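Side-chain contacts in enoyl-CoA hydratase/carnithine racemase (Thermus thermophilus JL-18, PDB 6SL9), which probably converts the ring-epoxide of phenylacetyl-CoA to oxepin-CoA, as a crotonase-family isomerase (PaaG) of bacterial phenylacetic acid catabolism: residues K74-Y77 and E78-L81; L81-Y84 and N85-V88; R165-A168 and E169-L172. One frame throughout, in Å; residues are numbered along the deposited sequence.

Contact 1 of 3, residues K74-Y77 and E78-L81; sequences KPDY and EAHL
Asp76 reaches over the first turn of helix 77-93 and takes the backbone N-H of Ala79 on its carboxylate. The bond from Ala79 N to Asp76 OD1 measures 3.1 Å and is nearly straight at the hydrogen, yet the donor meets the oxygen from above the carboxylate plane, 59° out of it. With CG turned opposite the backbone N (chi1 -174°), the group is carried to where the helix starts. There the methyl of Ala79 also rests against it, CB lying 3.5 Å from both OD1 and OD2 of Asp76. A water molecule grips OD1 a second time: it donates to Asp76 OD1 at 2.7 Å and accepts from Glu78 N at 3.0 Å. Two N-H groups at the helix start thus find acceptors, and the positive end of the helix would probably favour the negative carboxylate.

Tyr77 meets the helix through its backbone and CB. Its carbonyl O accepts from Leu81 N at 2.9 Å, while CB and CG of Leu81 press on the same oxygen; the carbonyl of Asp76 accepts more loosely from His80 N. The ring of Tyr77 leaves in another direction, with CB of Pro75 lying 3.3 Å above one face, toward the rim. Phe70 meets it edge-to-face, and the hydroxyl is hydrogen-bonded to His240 of the second subunit, so this end of the helix is tied into the subunit interface. Glu78 touches the preceding residues chiefly through CB; its extended chain runs outward and its carboxylate pairs with Arg82, one turn on. The whole is a classic aspartate N-cap: a loop residue accepts from the N-H three residues ahead, while its own carbonyl opens the run of i to i+4 backbone bonds.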
loop_
_atom_site.group_PDB
_atom_site.type_symbol
_atom_site.label_atom_id
_atom_site.label_comp_id
_atom_site.label_asym_id
_atom_site.label_seq_id
_atom_site.Cartn_x
_atom_site.Cartn_y
_atom_site.Cartn_z
ATOM N N LYS A 74 19.547 -28.845 15.278
ATOM C CA LYS A 74 19.456 -27.721 14.307
ATOM C C LYS A 74 18.009 -27.673 13.841
ATOM O O LYS A 74 17.604 -28.696 13.283
ATOM C CB LYS A 74 20.335 -27.979 13.077
ATOM C CG LYS A 74 20.483 -26.821 12.092
ATOM C CD LYS A 74 20.917 -27.275 10.700
ATOM C CE LYS A 74 21.843 -26.307 9.991
ATOM N NZ LYS A 74 23.253 -26.455 10.420
ATOM N N PRO A 75 17.216 -26.582 14.044
ATOM C CA PRO A 75 15.814 -26.564 13.608
ATOM C C PRO A 75 15.638 -26.544 12.093
ATOM O O PRO A 75 16.504 -26.068 11.323
ATOM C CB PRO A 75 15.213 -25.261 14.107
ATOM C CG PRO A 75 16.456 -24.360 14.148
ATOM C CD PRO A 75 17.604 -25.266 14.578
ATOM N N ASP A 76 14.476 -27.043 11.702
ATOM C CA ASP A 76 14.029 -27.091 10.304
ATOM C C ASP A 76 12.758 -26.252 10.241
ATOM O O ASP A 76 11.625 -26.791 10.168
ATOM C CB ASP A 76 13.827 -28.525 9.876
ATOM C CG ASP A 76 13.503 -28.732 8.403
ATOM O OD1 ASP A 76 13.263 -27.772 7.693
ATOM O OD2 ASP A 76 13.541 -29.896 7.999
ATOM N N TYR A 77 12.906 -24.943 10.194
ATOM C CA TYR A 77 11.713 -24.087 10.168
ATOM C C TYR A 77 10.975 -24.172 8.835
ATOM O O TYR A 77 9.774 -23.904 8.803
ATOM C CB TYR A 77 12.050 -22.664 10.546
ATOM C CG TYR A 77 12.492 -22.594 11.983
ATOM C CD1 TYR A 77 12.056 -23.487 12.961
ATOM C CD2 TYR A 77 13.451 -21.716 12.354
ATOM C CE1 TYR A 77 12.503 -23.370 14.262
ATOM C CE2 TYR A 77 13.870 -21.530 13.646
ATOM C CZ TYR A 77 13.423 -22.400 14.581
ATOM O OH TYR A 77 13.889 -22.294 15.845
ATOM N N GLU A 78 11.685 -24.485 7.739
ATOM C CA GLU A 78 10.964 -24.651 6.469
ATOM C C GLU A 78 9.931 -25.761 6.620
ATOM O O GLU A 78 8.766 -25.580 6.237
ATOM C CB GLU A 78 11.888 -24.834 5.263
ATOM C CG GLU A 78 11.124 -25.014 3.966
ATOM C CD GLU A 78 11.971 -25.224 2.734
ATOM O OE1 GLU A 78 13.164 -24.940 2.767
ATOM O OE2 GLU A 78 11.341 -25.631 1.694
ATOM N N ALA A 79 10.342 -26.905 7.156
ATOM C CA ALA A 79 9.367 -28.009 7.278
ATOM C C ALA A 79 8.243 -27.650 8.269
ATOM O O ALA A 79 7.066 -27.953 8.021
ATOM C CB ALA A 79 10.079 -29.262 7.725
ATOM N N HIS A 80 8.586 -26.980 9.344
ATOM C CA HIS A 80 7.587 -26.626 10.371
ATOM C C HIS A 80 6.544 -25.672 9.737
ATOM O O HIS A 80 5.335 -25.900 9.905
ATOM C CB HIS A 80 8.326 -25.973 11.543
ATOM C CG HIS A 80 7.416 -25.741 12.680
ATOM N ND1 HIS A 80 7.005 -26.793 13.491
ATOM C CD2 HIS A 80 6.821 -24.620 13.143
ATOM C CE1 HIS A 80 6.208 -26.306 14.429
ATOM N NE2 HIS A 80 6.043 -25.001 14.226
ATOM N N LEU A 81 7.004 -24.636 9.077
ATOM C CA LEU A 81 6.079 -23.663 8.469
ATOM C C LEU A 81 5.324 -24.264 7.305
ATOM O O LEU A 81 4.120 -24.008 7.182
ATOM C CB LEU A 81 6.828 -22.371 8.112
ATOM C CG LEU A 81 7.256 -21.517 9.315
ATOM C CD1 LEU A 81 8.225 -20.440 8.831
ATOM C CD2 LEU A 81 6.082 -20.887 10.050
HETATM O O HOH W 1 14.520 -25.406 7.506
#

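Contact 2 of 3, residues L81-Y84 and N85-V88; sequences LRRY and NRVV
Mid-way along helix 77-93 two guanidinium groups three residues apart, those of Arg83 and Arg86, stack flat on each other. Their centres are 3.9 Å apart and the planes differ by 19°, with Arg83 NH1 lying over the face of Arg86, 3.5 Å from its CZ. The stack forms although both groups probably carry positive charge; Arg83 NH2 has a salt bridge to Asp34 on helix 30-45, which would offset part of it. Arg86 gets there with CG wedged between the backbone N and the carbonyl carbon (chi1 67°) and a bend further out, folding its end back over the previous turn. On the other side of the Arg83 group lies CE1 of Tyr84, toward the rim, while CG of Arg83 sits over the centre of the tyrosine ring.

The helix is kinked here: neither Arg86 N nor Val87 N makes the usual i to i+4 bond; Val87 N goes to Tyr84 O, three residues back, at 3.0 Å and from above the carbonyl plane. A water fills in on the Arg86 side, donating to Arg82 O at 2.6 Å and Arg83 O at 2.7 Å, and accepting from Arg86 NE at 3.0 Å and, weakly, from Arg86 N. One turn apart on the same side of the helix, Asn85 and Leu81 touch lightly, Asn85 ND2 lying 4.0 Å from Leu81 CB. Asn85 also packs on Leu224 of the second subunit and Leu81 on its Gln231.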
loop_
_atom_site.group_PDB
_atom_site.type_symbol
_atom_site.label_atom_id
_atom_site.label_comp_id
_atom_site.label_asym_id
_atom_site.label_seq_id
_atom_site.Cartn_x
_atom_site.Cartn_y
_atom_site.Cartn_z
ATOM N N LEU A 81 7.004 -24.636 9.077
ATOM C CA LEU A 81 6.079 -23.663 8.469
ATOM C C LEU A 81 5.324 -24.264 7.305
ATOM O O LEU A 81 4.120 -24.008 7.182
ATOM C CB LEU A 81 6.828 -22.371 8.112
ATOM C CG LEU A 81 7.256 -21.517 9.315
ATOM C CD1 LEU A 81 8.225 -20.440 8.831
ATOM C CD2 LEU A 81 6.082 -20.887 10.050
ATOM N N ARG A 82 5.949 -25.140 6.519
ATOM C CA ARG A 82 5.174 -25.764 5.447
ATOM C C ARG A 82 4.032 -26.562 6.053
ATOM O O ARG A 82 2.932 -26.602 5.478
ATOM C CB ARG A 82 6.042 -26.650 4.537
ATOM C CG ARG A 82 6.843 -25.811 3.558
ATOM C CD ARG A 82 7.598 -26.720 2.571
ATOM N NE ARG A 82 8.447 -25.978 1.660
ATOM C CZ ARG A 82 8.040 -25.246 0.608
ATOM N NH1 ARG A 82 6.754 -25.177 0.310
ATOM N NH2 ARG A 82 8.939 -24.586 -0.129
ATOM N N ARG A 83 4.277 -27.239 7.165
ATOM C CA ARG A 83 3.206 -28.022 7.828
ATOM C C ARG A 83 2.124 -27.098 8.370
ATOM O O ARG A 83 0.944 -27.427 8.189
ATOM C CB ARG A 83 3.820 -28.888 8.911
ATOM C CG ARG A 83 2.802 -29.607 9.754
ATOM C CD ARG A 83 1.825 -30.469 8.992
ATOM N NE ARG A 83 0.825 -31.014 9.913
ATOM C CZ ARG A 83 -0.216 -30.334 10.417
ATOM N NH1 ARG A 83 -0.534 -29.114 10.018
ATOM N NH2 ARG A 83 -1.001 -30.945 11.257
ATOM N N TYR A 84 2.484 -26.049 9.094
ATOM C CA TYR A 84 1.483 -25.244 9.836
ATOM C C TYR A 84 0.979 -24.028 9.047
ATOM O O TYR A 84 -0.014 -23.435 9.482
ATOM C CB TYR A 84 1.964 -24.893 11.228
ATOM C CG TYR A 84 2.120 -26.149 12.052
ATOM C CD1 TYR A 84 1.013 -26.824 12.511
ATOM C CD2 TYR A 84 3.360 -26.723 12.309
ATOM C CE1 TYR A 84 1.144 -28.027 13.190
ATOM C CE2 TYR A 84 3.488 -27.884 13.046
ATOM C CZ TYR A 84 2.377 -28.569 13.450
ATOM O OH TYR A 84 2.551 -29.724 14.143
ATOM N N ASN A 85 1.471 -23.801 7.819
ATOM C CA ASN A 85 1.002 -22.630 7.030
ATOM C C ASN A 85 -0.462 -22.816 6.657
ATOM O O ASN A 85 -1.129 -21.828 6.406
ATOM C CB ASN A 85 1.907 -22.336 5.817
ATOM C CG ASN A 85 3.135 -21.512 6.112
ATOM O OD1 ASN A 85 3.182 -20.784 7.095
ATOM N ND2 ASN A 85 4.127 -21.561 5.223
ATOM N N ARG A 86 -0.964 -24.041 6.679
ATOM C CA ARG A 86 -2.393 -24.255 6.388
ATOM C C ARG A 86 -3.279 -23.456 7.367
ATOM O O ARG A 86 -4.441 -23.168 7.046
ATOM C CB ARG A 86 -2.740 -25.730 6.296
ATOM C CG ARG A 86 -2.589 -26.413 7.633
ATOM C CD ARG A 86 -2.765 -27.925 7.486
ATOM N NE ARG A 86 -1.729 -28.706 6.771
ATOM C CZ ARG A 86 -1.680 -30.056 6.849
ATOM N NH1 ARG A 86 -2.672 -30.676 7.447
ATOM N NH2 ARG A 86 -0.735 -30.763 6.279
ATOM N N VAL A 87 -2.824 -23.222 8.573
ATOM C CA VAL A 87 -3.657 -22.456 9.522
ATOM C C VAL A 87 -3.813 -21.002 9.076
ATOM O O VAL A 87 -4.893 -20.410 9.197
ATOM C CB VAL A 87 -3.095 -22.607 10.928
ATOM C CG1 VAL A 87 -4.079 -22.033 11.927
ATOM C CG2 VAL A 87 -2.862 -24.082 11.233
ATOM N N VAL A 88 -2.735 -20.408 8.596
ATOM C CA VAL A 88 -2.826 -19.047 8.017
ATOM C C VAL A 88 -3.669 -19.059 6.765
ATOM O O VAL A 88 -4.456 -18.129 6.527
ATOM C CB VAL A 88 -1.434 -18.467 7.804
ATOM C CG1 VAL A 88 -1.518 -17.116 7.132
ATOM C CG2 VAL A 88 -0.688 -18.351 9.135
HETATM O O HOH W 2 0.314 -26.905 5.591
#

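Contact 3 of 3, residues R165-A168 and E169-L172; sequences RLSA and EEAL
Ser167 and Glu170 hold each other in both directions, and this exchange is the tight part of the turn into helix 168-174. Glu170 N donates to Ser167 OG at 3.1 Å, almost straight. In return Ser167 N donates to Glu170 OE2 at 2.9 Å, with an N-H...O angle of 171°, meeting the oxygen on its anti side and close to the carboxylate plane. The serine hydroxyl adds a weak bond of its own to the same OE2, so that oxygen is gripped twice by one residue. Because OG stands between the backbone N and the carbonyl carbon (chi1 70°), it faces the helix start, with CG of Glu170 only 3.3 Å from OG.

This is a capping box, serine at the N-cap and glutamate three residues on. It joins the short strand 166-167, whose Leu166 bonds by its backbone to Phe128 of strand 127-129, to the helix that follows. From here the regular pattern starts, Ala171 N to Ser167 O and then Leu172 N to Ala168 O. The methyl of Ala168 and the side chain of Leu172 turn to Val180 on strand 179-181, and Ala171 lies against Phe128 and Leu176. With an alanine at Ser167, the N-H of Glu170 would probably lose its capping acceptor, and of the serine's grip on OE2 just the backbone bond would remain.

The outer side is looser. Glu169 is exposed, and its bent chain merely brings OE2 back to 3.6 Å from Ser167 CB. Arg165, likewise exposed, lays its side chain against Ser127 and Thr129 of strand 127-129. Between Arg165 O and Glu170 OE1 sits a water molecule, 2.9 Å from that carboxylate oxygen.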
loop_
_atom_site.group_PDB
_atom_site.type_symbol
_atom_site.label_atom_id
_atom_site.label_comp_id
_atom_site.label_asym_id
_atom_site.label_seq_id
_atom_site.Cartn_x
_atom_site.Cartn_y
_atom_site.Cartn_z
ATOM N N ARG A 165 8.249 -1.899 20.491
ATOM C CA ARG A 165 6.977 -2.262 21.120
ATOM C C ARG A 165 6.026 -1.119 20.855
ATOM O O ARG A 165 6.307 0.008 21.225
ATOM C CB ARG A 165 7.151 -2.394 22.631
ATOM C CG ARG A 165 5.817 -2.578 23.354
ATOM C CD ARG A 165 6.038 -2.306 24.818
ATOM N NE ARG A 165 4.828 -2.532 25.584
ATOM C CZ ARG A 165 3.828 -1.666 25.773
ATOM N NH1 ARG A 165 2.807 -2.002 26.552
ATOM N NH2 ARG A 165 3.808 -0.496 25.151
ATOM N N LEU A 166 4.903 -1.417 20.256
ATOM C CA LEU A 166 3.863 -0.425 19.978
ATOM C C LEU A 166 2.730 -0.541 20.990
ATOM O O LEU A 166 2.190 -1.617 21.215
ATOM C CB LEU A 166 3.301 -0.656 18.595
ATOM C CG LEU A 166 4.308 -0.736 17.476
ATOM C CD1 LEU A 166 3.613 -0.972 16.176
ATOM C CD2 LEU A 166 5.069 0.524 17.420
ATOM N N SER A 167 2.315 0.590 21.524
ATOM C CA SER A 167 1.103 0.704 22.360
ATOM C C SER A 167 -0.144 0.508 21.494
ATOM O O SER A 167 -0.121 0.583 20.247
ATOM C CB SER A 167 1.065 2.027 23.037
ATOM O OG SER A 167 0.816 3.000 22.071
ATOM N N ALA A 168 -1.271 0.317 22.160
ATOM C CA ALA A 168 -2.563 0.199 21.450
ATOM C C ALA A 168 -2.801 1.486 20.653
ATOM O O ALA A 168 -3.312 1.420 19.529
ATOM C CB ALA A 168 -3.650 -0.035 22.458
ATOM N N GLU A 169 -2.523 2.626 21.268
ATOM C CA GLU A 169 -2.795 3.916 20.598
ATOM C C GLU A 169 -1.904 4.091 19.364
ATOM O O GLU A 169 -2.359 4.588 18.304
ATOM C CB GLU A 169 -2.662 5.067 21.597
ATOM C CG GLU A 169 -3.618 4.956 22.798
ATOM C CD GLU A 169 -3.215 4.084 23.995
ATOM O OE1 GLU A 169 -3.996 4.092 24.969
ATOM O OE2 GLU A 169 -2.160 3.412 23.963
ATOM N N GLU A 170 -0.664 3.660 19.441
ATOM C CA GLU A 170 0.218 3.672 18.254
ATOM C C GLU A 170 -0.306 2.699 17.199
ATOM O O GLU A 170 -0.276 3.020 16.028
ATOM C CB GLU A 170 1.648 3.327 18.657
ATOM C CG GLU A 170 2.369 4.354 19.487
ATOM C CD GLU A 170 3.738 3.879 19.949
ATOM O OE1 GLU A 170 4.705 4.469 19.473
ATOM O OE2 GLU A 170 3.849 2.903 20.760
ATOM N N ALA A 171 -0.756 1.530 17.606
ATOM C CA ALA A 171 -1.311 0.522 16.694
ATOM C C ALA A 171 -2.501 1.112 15.949
ATOM O O ALA A 171 -2.683 0.870 14.744
ATOM C CB ALA A 171 -1.686 -0.713 17.440
ATOM N N LEU A 172 -3.340 1.840 16.678
ATOM C CA LEU A 172 -4.521 2.454 16.054
ATOM C C LEU A 172 -4.074 3.464 14.993
ATOM O O LEU A 172 -4.591 3.457 13.890
ATOM C CB LEU A 172 -5.336 3.137 17.151
ATOM C CG LEU A 172 -6.583 3.848 16.670
ATOM C CD1 LEU A 172 -7.618 2.904 16.067
ATOM C CD2 LEU A 172 -7.190 4.616 17.807
HETATM O O HOH W 3 6.816 2.504 20.049
#

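Contact 2 begins on the stretch where contact 1 ends, and contact 3 follows much later in the chain. Contacts 1 and 2 share helix 77-93 and the residue Leu81: the first covers the capped start, the second the kinked stretch directly after, their centres 11 Å apart. Both also touch the second subunit, so this helix is part of the interface within the three-chain assembly. Contact 3 lies apart, 31 Å from contact 1 and 28 Å from contact 2 between centres, where strand 166-167 of the small three-stranded sheet leads into helix 168-174. Contacts 1 and 3 are both N-capped helix starts, one at the subunit interface and one away from it, within the same crotonase-type domain.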